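Local coordinates for protein MAU2 chromatid cohesion factor homolog (Saccharomyces cerevisiae, PDB 4XDN) that forms a complex with Scc2 that is required for the association of cohesin with chromosomes, and takes part in sister chromatid cohesion, at residues 190-193 and 194-197; 216-219 and 220-223. One frame throughout, in Å; residues are numbered along the deposited sequence.

Contact 1 of 2, residues 190-193 and 194-197; sequences LKQH and RRVK. With SO4 (sulfate ion), chain E.
The side-chain amide of Gln192 stacks, offset toward the rim, on one face of the Arg195 guanidinium, the two planes only 11° apart, with CD of Gln192 3.6 Å from NH1 of Arg195. At the edge of the same guanidinium sits a sulfate ion, whose O2 accepts a hydrogen bond from Arg195 NH1 (3.0 Å). This is an anion held at a helix N-terminus, that of helix 193-206, with Gln192 at the N-cap. Sulfate O3 lies over one face of the Arg194 guanidinium, near its rim at NE (3.4 Å). On one face of the His193 ring lies the carbonyl oxygen of Lys191, while Phe230 meets His193 edge-to-face. Just before, helix 170-189 ends in a Schellman motif, with Lys191 at positive phi. The sulfate, probably from the crystallisation liquor, rests at the start of the new helix, where Arg195 N donates to its O1 (2.9 Å) and Arg194 N gives a weak bond to O4 (3.3 Å). Two backbone N-H groups and Arg195 NH1 thus grip the anion, with the Arg194 side chain alongside, and the helix dipole would be expected to add to the attraction. Bends at chi2 and chi3 turn Arg195 back toward both the sulfate and the amide of Gln192, whose chain is extended beyond CG. Val196 packs against Cys187 of helix 170-189 and against Tyr224, whose hydroxyl is hydrogen-bonded to ND1 of His193. The first turn is closed by Val196 N donating to Gln192 O (2.9 Å) and Lys197 N to His193 O (3.2 Å). Lys197 runs on to a cation-pi contact with Phe230, its CG passing 3.3 Å from the His193 carbonyl oxygen.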
loop_
_atom_site.group_PDB
_atom_site.type_symbol
_atom_site.label_atom_id
_atom_site.label_comp_id
_atom_site.label_asym_id
_atom_site.label_seq_id
_atom_site.Cartn_x
_atom_site.Cartn_y
_atom_site.Cartn_z
ATOM N N LEU A 190 -3.592 15.698 2.682
ATOM C CA LEU A 190 -4.435 16.602 1.907
ATOM C C LEU A 190 -4.368 16.291 0.413
ATOM O O LEU A 190 -5.045 16.931 -0.392
ATOM C CB LEU A 190 -4.026 18.054 2.158
ATOM C CG LEU A 190 -4.477 18.646 3.494
ATOM C CD1 LEU A 190 -3.763 19.962 3.761
ATOM C CD2 LEU A 190 -5.986 18.851 3.514
ATOM N N LYS A 191 -3.551 15.303 0.055
ATOM C CA LYS A 191 -3.410 14.864 -1.331
ATOM C C LYS A 191 -2.969 16.007 -2.243
ATOM O O LYS A 191 -3.499 16.183 -3.340
ATOM C CB LYS A 191 -4.722 14.257 -1.834
ATOM C CG LYS A 191 -5.152 13.030 -1.052
ATOM C CD LYS A 191 -6.429 12.421 -1.606
ATOM C CE LYS A 191 -6.627 11.001 -1.105
ATOM N NZ LYS A 191 -5.548 10.081 -1.575
ATOM N N GLN A 192 -1.995 16.778 -1.770
ATOM C CA GLN A 192 -1.392 17.847 -2.560
ATOM C C GLN A 192 -0.064 17.358 -3.122
ATOM O O GLN A 192 1.008 17.783 -2.691
ATOM C CB GLN A 192 -1.197 19.095 -1.706
ATOM C CG GLN A 192 -2.498 19.675 -1.182
ATOM C CD GLN A 192 -2.278 20.852 -0.257
ATOM O OE1 GLN A 192 -1.174 21.065 0.243
ATOM N NE2 GLN A 192 -3.330 21.625 -0.025
ATOM N N HIS A 193 -0.156 16.468 -4.100
ATOM C CA HIS A 193 0.982 15.672 -4.539
ATOM C C HIS A 193 2.136 16.507 -5.091
ATOM O O HIS A 193 3.300 16.164 -4.893
ATOM C CB HIS A 193 0.516 14.657 -5.585
ATOM C CG HIS A 193 -0.585 13.766 -5.100
ATOM N ND1 HIS A 193 -0.522 13.092 -3.899
ATOM C CD2 HIS A 193 -1.781 13.443 -5.649
ATOM C CE1 HIS A 193 -1.628 12.392 -3.730
ATOM N NE2 HIS A 193 -2.409 12.586 -4.778
ATOM N N ARG A 194 1.822 17.600 -5.777
ATOM C CA ARG A 194 2.864 18.483 -6.287
ATOM C C ARG A 194 3.577 19.180 -5.130
ATOM O O ARG A 194 4.802 19.299 -5.135
ATOM C CB ARG A 194 2.280 19.508 -7.265
ATOM C CG ARG A 194 2.070 18.951 -8.672
ATOM C CD ARG A 194 0.650 19.154 -9.190
ATOM N NE ARG A 194 0.465 20.451 -9.835
ATOM C CZ ARG A 194 -0.646 20.819 -10.468
ATOM N NH1 ARG A 194 -1.680 19.989 -10.542
ATOM N NH2 ARG A 194 -0.725 22.018 -11.031
ATOM N N ARG A 195 2.815 19.625 -4.134
ATOM C CA ARG A 195 3.405 20.233 -2.942
ATOM C C ARG A 195 4.241 19.234 -2.145
ATOM O O ARG A 195 5.276 19.598 -1.585
ATOM C CB ARG A 195 2.323 20.821 -2.033
ATOM C CG ARG A 195 1.971 22.279 -2.317
ATOM C CD ARG A 195 0.651 22.423 -3.065
ATOM N NE ARG A 195 -0.126 23.560 -2.577
ATOM C CZ ARG A 195 -1.446 23.672 -2.693
ATOM N NH1 ARG A 195 -2.154 22.714 -3.283
ATOM N NH2 ARG A 195 -2.061 24.747 -2.215
ATOM N N VAL A 196 3.786 17.985 -2.076
ATOM C CA VAL A 196 4.511 16.956 -1.332
ATOM C C VAL A 196 5.915 16.798 -1.903
ATOM O O VAL A 196 6.904 16.863 -1.172
ATOM C CB VAL A 196 3.781 15.588 -1.367
ATOM C CG1 VAL A 196 4.665 14.477 -0.790
ATOM C CG2 VAL A 196 2.466 15.659 -0.602
ATOM N N LYS A 197 5.989 16.601 -3.216
ATOM C CA LYS A 197 7.261 16.404 -3.904
ATOM C C LYS A 197 8.172 17.613 -3.733
ATOM O O LYS A 197 9.373 17.472 -3.494
ATOM C CB LYS A 197 7.018 16.130 -5.388
ATOM C CG LYS A 197 6.197 14.882 -5.652
ATOM C CD LYS A 197 5.580 14.900 -7.038
ATOM C CE LYS A 197 4.716 13.670 -7.272
ATOM N NZ LYS A 197 3.941 13.780 -8.538
HETATM S S SO4 E . -1.131 19.995 -5.755
HETATM O O1 SO4 E . -0.003 19.958 -4.827
HETATM O O2 SO4 E . -2.360 20.282 -5.020
HETATM O O3 SO4 E . -0.900 21.045 -6.743
HETATM O O4 SO4 E . -1.263 18.701 -6.422
#

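Contact 2 of 2, residues 216-219 and 220-223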
loop_
_atom_site.group_PDB
_atom_site.type_symbol
_atom_site.label_atom_id
_atom_site.label_comp_id
_atom_site.label_asym_id
_atom_site.label_seq_id
_atom_site.Cartn_x
_atom_site.Cartn_y
_atom_site.Cartn_z
ATOM N N PHE A 216 16.226 8.525 6.590
ATOM C CA PHE A 216 14.883 8.223 7.069
ATOM C C PHE A 216 13.838 8.959 6.235
ATOM O O PHE A 216 12.859 8.370 5.784
ATOM C CB PHE A 216 14.727 8.602 8.540
ATOM C CG PHE A 216 13.296 8.726 8.976
ATOM C CD1 PHE A 216 12.500 7.599 9.112
ATOM C CD2 PHE A 216 12.741 9.967 9.234
ATOM C CE1 PHE A 216 11.179 7.709 9.503
ATOM C CE2 PHE A 216 11.421 10.082 9.624
ATOM C CZ PHE A 216 10.638 8.950 9.758
ATOM N N LEU A 217 14.054 10.256 6.039
ATOM C CA LEU A 217 13.127 11.080 5.273
ATOM C C LEU A 217 13.030 10.603 3.832
ATOM O O LEU A 217 11.965 10.659 3.222
ATOM C CB LEU A 217 13.563 12.542 5.304
ATOM C CG LEU A 217 13.492 13.232 6.664
ATOM C CD1 LEU A 217 14.223 14.558 6.598
ATOM C CD2 LEU A 217 12.047 13.427 7.096
ATOM N N ASN A 218 14.148 10.135 3.292
ATOM C CA ASN A 218 14.170 9.650 1.922
ATOM C C ASN A 218 13.364 8.362 1.788
ATOM O O ASN A 218 12.755 8.110 0.752
ATOM C CB ASN A 218 15.608 9.427 1.456
ATOM C CG ASN A 218 15.687 8.998 0.008
ATOM O OD1 ASN A 218 15.439 9.791 -0.898
ATOM N ND2 ASN A 218 16.031 7.736 -0.219
ATOM N N LEU A 219 13.360 7.554 2.844
ATOM C CA LEU A 219 12.552 6.341 2.873
ATOM C C LEU A 219 11.072 6.704 2.891
ATOM O O LEU A 219 10.265 6.068 2.212
ATOM C CB LEU A 219 12.907 5.482 4.091
ATOM C CG LEU A 219 14.268 4.789 4.045
ATOM C CD1 LEU A 219 14.652 4.274 5.423
ATOM C CD2 LEU A 219 14.256 3.657 3.037
ATOM N N CYS A 220 10.721 7.725 3.670
ATOM C CA CYS A 220 9.354 8.239 3.689
ATOM C C CYS A 220 8.967 8.691 2.287
ATOM O O CYS A 220 7.850 8.451 1.828
ATOM C CB CYS A 220 9.211 9.409 4.671
ATOM S SG CYS A 220 9.458 9.009 6.422
ATOM N N TYR A 221 9.911 9.343 1.615
ATOM C CA TYR A 221 9.691 9.862 0.272
ATOM C C TYR A 221 9.404 8.731 -0.707
ATOM O O TYR A 221 8.379 8.733 -1.387
ATOM C CB TYR A 221 10.914 10.659 -0.187
ATOM C CG TYR A 221 10.749 11.402 -1.495
ATOM C CD1 TYR A 221 9.496 11.768 -1.967
ATOM C CD2 TYR A 221 11.859 11.741 -2.259
ATOM C CE1 TYR A 221 9.355 12.455 -3.161
ATOM C CE2 TYR A 221 11.727 12.421 -3.451
ATOM C CZ TYR A 221 10.474 12.775 -3.898
ATOM O OH TYR A 221 10.344 13.451 -5.088
ATOM N N VAL A 222 10.313 7.762 -0.768
ATOM C CA VAL A 222 10.177 6.642 -1.691
ATOM C C VAL A 222 8.875 5.885 -1.438
ATOM O O VAL A 222 8.158 5.551 -2.382
ATOM C CB VAL A 222 11.376 5.672 -1.578
ATOM C CG1 VAL A 222 11.136 4.398 -2.388
ATOM C CG2 VAL A 222 12.651 6.357 -2.049
ATOM N N ASN A 223 8.567 5.629 -0.170
ATOM C CA ASN A 223 7.350 4.902 0.175
ATOM C C ASN A 223 6.108 5.663 -0.275
ATOM O O ASN A 223 5.166 5.070 -0.797
ATOM C CB ASN A 223 7.278 4.637 1.681
ATOM C CG ASN A 223 6.584 3.321 2.014
ATOM O OD1 ASN A 223 6.912 2.674 3.010
ATOM N ND2 ASN A 223 5.634 2.912 1.175
#
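A sulfur-aromatic contact joins Cys220 to Phe216, one helical turn earlier: SG stands over a face of the phenyl ring, 3.9 Å from its centroid and 24° off the normal, displaced toward the rim at CZ. Phe216 reaches this place because its CG is anti to the backbone N (chi1 162°), while SG of Cys220 lies anti to its own carbonyl carbon and leans back along the helix.

Four backbone hydrogen bonds accompany the side-chain contacts, from Cys220 N to Phe216 O, Tyr221 N to Leu217 O, Val222 N to Asn218 O and Asn223 N to Leu219 O, all between 2.9 and 3.1 Å.

Other side-chain contacts within the turn are loose. CG2 of Val222 crosses the Asn218 amide 4.1 Å from ND2, which has a weak hydrogen bond to Ala236 O. OD1 of Asn218 lies near the plane of the Tyr221 ring, 4.3 Å from CD2 of Tyr221. That ring stacks with Phe200 of helix 193-206.

Asn223 bonds outside the turn: its OD1 accepts from Trp255 NE1, and Asn223 ND2 donates to the backbone of another protein chain, probably Scc2, against which Phe216 also packs. The i to i+4 bonds are those of a regular alpha-helix, here helix 212-228, packed against helices 193-206, 234-241 and 250-266 in the TPR-like helical array of this family.

How the contacts relate
Contact 1 lies at the surface, where helix 170-189 ends and helix 193-206 begins; contact 2 is buried, within the next helix, 212-228. Their centres are about 15 Å apart, and the two helices follow each other in the chain and pack together. The contacts themselves meet where CB of Lys197 approaches OH of Tyr221 at 4.3 Å. Chemistry follows place: at the exposed helix start, charged and polar groups gather round an anion, whereas the interior turn relies on sulfur, aromatic and aliphatic groups, with Asn223 bonded to Trp255 and to the other chain, and Asn218 only weakly to Ala236 O. Contact 2, unlike contact 1, also borders another protein chain of the assembly.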